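PDB 2I6D: RNA methyltransferase, TrmH family from Porphyromonas gingivalis, which probably binds RNA and transfers a methyl group to it, as a knotted S-adenosylmethionine-dependent methyltransferase of the SPOUT class. Local coordinates for residues P99-L104 with P200-L205; H131-T136 with Q158-K163. One frame throughout, in Å; residues are numbered along the deposited sequence.

Contact 1 (P99-L104 with P200-L205)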
# COMPACT_ATOMS: atom_id res chain seq x y z
N PRO A 99 -11.65 8.32 2.47
CA PRO A 99 -10.27 8.81 2.51
C PRO A 99 -10.11 9.88 3.59
O PRO A 99 -10.98 10.73 3.77
CB PRO A 99 -10.08 9.45 1.13
CG PRO A 99 -11.45 9.76 0.65
CD PRO A 99 -12.32 8.66 1.20
N VAL A 100 -8.98 9.82 4.29
CA VAL A 100 -8.68 10.69 5.40
C VAL A 100 -7.35 11.39 5.06
O VAL A 100 -6.43 10.75 4.50
CB VAL A 100 -8.58 9.83 6.72
CG1 VAL A 100 -7.83 10.57 7.82
CG2 VAL A 100 -9.98 9.39 7.19
N VAL A 101 -7.27 12.69 5.35
CA VAL A 101 -5.98 13.42 5.28
C VAL A 101 -5.47 13.63 6.70
O VAL A 101 -6.10 14.32 7.48
CB VAL A 101 -6.08 14.81 4.56
CG1 VAL A 101 -4.67 15.47 4.44
CG2 VAL A 101 -6.71 14.70 3.18
N GLU A 102 -4.32 13.04 7.05
CA GLU A 102 -3.71 13.33 8.35
C GLU A 102 -2.24 13.50 8.03
O GLU A 102 -1.55 12.53 7.75
CB GLU A 102 -3.92 12.20 9.38
CG GLU A 102 -5.39 12.07 9.83
CD GLU A 102 -5.71 10.85 10.71
OE1 GLU A 102 -6.59 11.01 11.59
OE2 GLU A 102 -5.13 9.74 10.50
N GLY A 103 -1.78 14.75 8.00
CA GLY A 103 -0.46 15.06 7.50
C GLY A 103 -0.33 14.84 6.00
O GLY A 103 -1.33 14.72 5.26
N LEU A 104 0.92 14.79 5.53
CA LEU A 104 1.18 14.55 4.14
C LEU A 104 0.58 13.20 3.74
O LEU A 104 0.86 12.16 4.38
CB LEU A 104 2.70 14.55 3.90
CG LEU A 104 3.13 14.11 2.51
CD1 LEU A 104 2.49 15.09 1.44
CD2 LEU A 104 4.68 14.12 2.46
N PRO A 200 -1.90 19.04 7.02
CA PRO A 200 -2.65 18.39 5.95
C PRO A 200 -2.18 18.83 4.55
O PRO A 200 -2.04 20.01 4.27
CB PRO A 200 -4.11 18.81 6.23
CG PRO A 200 -4.02 20.07 7.03
CD PRO A 200 -2.76 19.91 7.86
N ALA A 201 -1.89 17.86 3.70
CA ALA A 201 -1.53 18.15 2.32
C ALA A 201 -1.69 16.86 1.55
O ALA A 201 -1.45 15.79 2.09
CB ALA A 201 -0.05 18.59 2.19
N ILE A 202 -2.06 16.97 0.29
CA ILE A 202 -2.15 15.79 -0.57
C ILE A 202 -1.07 15.93 -1.63
O ILE A 202 -0.88 17.04 -2.17
CB ILE A 202 -3.55 15.68 -1.21
CG1 ILE A 202 -4.63 15.48 -0.12
CG2 ILE A 202 -3.56 14.57 -2.26
CD1 ILE A 202 -6.05 15.98 -0.55
N LEU A 203 -0.37 14.83 -1.92
CA LEU A 203 0.65 14.81 -2.95
C LEU A 203 0.29 13.72 -3.95
O LEU A 203 0.24 12.52 -3.62
CB LEU A 203 2.05 14.52 -2.35
CG LEU A 203 3.19 14.23 -3.33
CD1 LEU A 203 3.35 15.41 -4.31
CD2 LEU A 203 4.51 14.02 -2.54
N VAL A 204 0.06 14.15 -5.17
CA VAL A 204 -0.40 13.25 -6.22
C VAL A 204 0.78 12.77 -7.05
O VAL A 204 1.59 13.59 -7.54
CB VAL A 204 -1.43 13.94 -7.17
CG1 VAL A 204 -1.91 12.94 -8.27
CG2 VAL A 204 -2.68 14.53 -6.36
N LEU A 205 0.86 11.46 -7.24
CA LEU A 205 1.92 10.84 -8.04
C LEU A 205 1.27 10.01 -9.15
O LEU A 205 0.39 9.19 -8.87
CB LEU A 205 2.78 9.95 -7.15
CG LEU A 205 3.46 10.87 -6.11
CD1 LEU A 205 3.54 10.25 -4.75
CD2 LEU A 205 4.83 11.29 -6.66

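Contact 2 (H131-T136 with Q158-K163)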
# COMPACT_ATOMS: atom_id res chain seq x y z
N HIS A 131 -1.20 7.93 5.49
CA HIS A 131 -2.29 7.58 4.56
C HIS A 131 -1.81 7.59 3.16
O HIS A 131 -1.12 8.52 2.75
CB HIS A 131 -3.50 8.55 4.67
CG HIS A 131 -4.20 8.46 5.98
ND1 HIS A 131 -5.18 7.52 6.22
CD2 HIS A 131 -4.02 9.13 7.14
CE1 HIS A 131 -5.60 7.64 7.47
NE2 HIS A 131 -4.91 8.61 8.05
N VAL A 132 -2.18 6.54 2.43
CA VAL A 132 -1.84 6.43 1.00
C VAL A 132 -3.15 6.08 0.30
O VAL A 132 -3.79 5.05 0.59
CB VAL A 132 -0.74 5.36 0.69
CG1 VAL A 132 -0.59 5.15 -0.82
CG2 VAL A 132 0.62 5.74 1.32
N TRP A 133 -3.55 6.95 -0.62
CA TRP A 133 -4.77 6.71 -1.36
C TRP A 133 -4.43 6.17 -2.73
O TRP A 133 -3.39 6.52 -3.30
CB TRP A 133 -5.56 8.02 -1.55
CG TRP A 133 -5.93 8.79 -0.31
CD1 TRP A 133 -5.95 8.35 1.00
CD2 TRP A 133 -6.43 10.11 -0.31
NE1 TRP A 133 -6.39 9.38 1.81
CE2 TRP A 133 -6.68 10.47 1.03
CE3 TRP A 133 -6.64 11.05 -1.33
CZ2 TRP A 133 -7.15 11.74 1.38
CZ3 TRP A 133 -7.12 12.32 -0.98
CH2 TRP A 133 -7.38 12.64 0.38
N LEU A 134 -5.30 5.33 -3.26
CA LEU A 134 -5.04 4.67 -4.53
C LEU A 134 -6.13 5.02 -5.54
O LEU A 134 -7.32 4.68 -5.36
CB LEU A 134 -4.91 3.15 -4.33
CG LEU A 134 -3.74 2.95 -3.38
CD1 LEU A 134 -4.09 2.15 -2.11
CD2 LEU A 134 -2.47 2.47 -4.07
N GLY A 135 -5.75 5.71 -6.59
CA GLY A 135 -6.74 6.12 -7.58
C GLY A 135 -6.95 5.11 -8.67
O GLY A 135 -6.44 3.99 -8.60
N THR A 136 -7.68 5.54 -9.70
CA THR A 136 -8.06 4.74 -10.84
C THR A 136 -6.89 3.98 -11.45
O THR A 136 -5.92 4.58 -11.88
CB THR A 136 -8.67 5.66 -11.95
OG1 THR A 136 -9.83 6.32 -11.44
CG2 THR A 136 -9.05 4.87 -13.22
N GLN A 158 -2.15 3.34 6.34
CA GLN A 158 -3.52 2.98 5.95
C GLN A 158 -3.76 3.25 4.46
O GLN A 158 -3.65 4.40 4.01
CB GLN A 158 -4.58 3.73 6.76
CG GLN A 158 -6.02 3.29 6.33
CD GLN A 158 -7.15 4.17 6.86
OE1 GLN A 158 -7.29 5.34 6.49
NE2 GLN A 158 -8.00 3.58 7.70
N PRO A 159 -4.08 2.20 3.69
CA PRO A 159 -4.27 2.42 2.26
C PRO A 159 -5.75 2.58 1.90
O PRO A 159 -6.58 1.85 2.45
CB PRO A 159 -3.65 1.19 1.64
CG PRO A 159 -3.97 0.06 2.67
CD PRO A 159 -4.12 0.76 4.04
N THR A 160 -6.08 3.49 0.99
CA THR A 160 -7.48 3.78 0.72
C THR A 160 -7.74 3.77 -0.77
O THR A 160 -7.39 4.70 -1.45
CB THR A 160 -7.93 5.15 1.33
OG1 THR A 160 -7.73 5.13 2.75
CG2 THR A 160 -9.43 5.39 1.07
N PRO A 161 -8.35 2.69 -1.28
CA PRO A 161 -8.79 2.75 -2.69
C PRO A 161 -9.88 3.81 -2.85
O PRO A 161 -10.86 3.81 -2.08
CB PRO A 161 -9.35 1.34 -2.94
CG PRO A 161 -8.79 0.49 -1.81
CD PRO A 161 -8.64 1.39 -0.65
N LEU A 162 -9.75 4.71 -3.81
CA LEU A 162 -10.72 5.78 -3.96
C LEU A 162 -11.82 5.40 -4.93
O LEU A 162 -11.57 4.69 -5.90
CB LEU A 162 -10.06 7.08 -4.44
CG LEU A 162 -8.96 7.73 -3.60
CD1 LEU A 162 -8.54 9.03 -4.22
CD2 LEU A 162 -9.47 7.99 -2.20
N LYS A 163 -13.04 5.86 -4.64
CA LYS A 163 -14.18 5.68 -5.52
C LYS A 163 -14.10 6.65 -6.70
O LYS A 163 -14.37 6.29 -7.86
CB LYS A 163 -15.49 5.97 -4.77
CG LYS A 163 -15.90 4.99 -3.70
CD LYS A 163 -17.32 5.30 -3.23
CE LYS A 163 -17.68 4.53 -1.97
NZ LYS A 163 -16.61 4.66 -0.94
O HOH W 1 -11.85 7.40 -9.98

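Contact 1 (P99-L104 with P200-L205)
Val101 sends its two methyl groups to different partners at the start of strand 201-206. CG1, set anti to the backbone N (chi1 -176°), lies 3.8 Å from Pro200 CB, while its distance to Ala201 N is 3.7 Å. CG2 turns instead to Ile202, lying 4.0 Å from Ile202 CG1 and about as far from its CD1. The valine crosses both neighbours at about a right angle, so the ends of the fork touch Pro200 and Ile202, one methyl to each, which suits a short, branched residue. Ile202 reaches across because its CG1 branch bends back beside its backbone N, although its CB starts out away from the loop. Trp133 and Phe172 touch both Val101 and Ile202, and Leu169 of helix 165-174 adds to Ile202.

A second apolar cluster involves Leu104, whose CD1 packs 3.9 Å from Leu203 CB and, more loosely, 4.4 Å from Ala201 CB. The small methyl of Ala201 suits its place across from Leu104. Trp253 and Leu249 of helix 242-255 cover this side, touching Leu104 and Leu203 respectively.

In the fold, this is where two inner strands of the SPOUT-type parallel sheet, 104-109 and 201-206, begin to run alongside one another: Leu104 and Ala201 form a parallel bridge pair. Thr105, the residue after Leu104, shares backbone hydrogen bonds with both Ala201 and Leu203, as a parallel pair requires.

No hydrogen bond joins the two segments directly; their backbones meet through weaker contacts. Leu104 CA approaches Ala201 O at 3.6 Å in a bent CH···O contact. Gly103 O and Ala201 O, two acceptors, stand 3.3 Å apart; Gly103 O is taken up by Thr105 OG1. Gly103 turns the chain into the strand with phi +68°, seldom adopted by residues with a side chain.

Contact 2 (H131-T136 with Q158-K163)
Trp133 packs against Thr160 and Leu162, which both approach from one side of its ring plane. Its CB meets Leu162 CD2 at 4.0 Å. With CG beside the backbone N (chi1 -57°), the indole rises alongside Thr160, pointing the same way, and CD1 comes 3.8 Å from Thr160 CB. Leu162 CD2 rests over one face of the indole, offset toward its rim, while CD1 of that leucine comes 4.0 Å from Trp133 CE3. Further out, NE1 donates to Val100 O, which satisfies the one polar atom of a buried ring; CZ2 reaches Val101 of the loop before strand 104-109, and the rings of Trp133 and Phe172 meet. A broad, flat residue suits so many neighbours.

On the same face of the sheet, Gln158 OE1 lies in the plane of the His131 ring, at its edge and 3.0 Å from both CE1 and ND1; ring and amide planes are 65° apart. His131 NE2 is hydrogen-bonded to Glu102 OE2. On the reverse face, Leu134 CD1 packs 3.9 Å from Pro159 CB.

Four backbone hydrogen bonds join the segments: Val132 N to Gln158 O, Thr160 N to Val132 O (2.8 Å), Leu134 N to Thr160 O and, just past the end of strand 158-161, Leu162 N to Leu134 O (2.9 Å). Pro159 and Pro161 fit because their nitrogens face away from strand 131-134, and strand 158-161 is the outermost of the sheet within this chain. With helix 144-148 in the connection between them, the two strands make a beta-alpha-beta unit, a building block of the Rossmann-like SPOUT fold.

The centres of the two contacts lie about 10 Å apart, and both belong to one parallel sheet whose first four strands, counted from one edge, are 158-161, 131-134, 104-109 and 201-206. Contact 2 closes that edge of the sheet, contact 1 the start of an interior pair. Along the chain, contact 2 is nested within the loop closed by contact 1. The loop before strand 104-109 lies against the His131 and Trp133 face of the sheet and so contributes to both contacts, which touch where Val101 CG2 packs 3.5 Å from Trp133 CZ2. Both thus help build the probable methyltransferase domain, which carries the knot of this family.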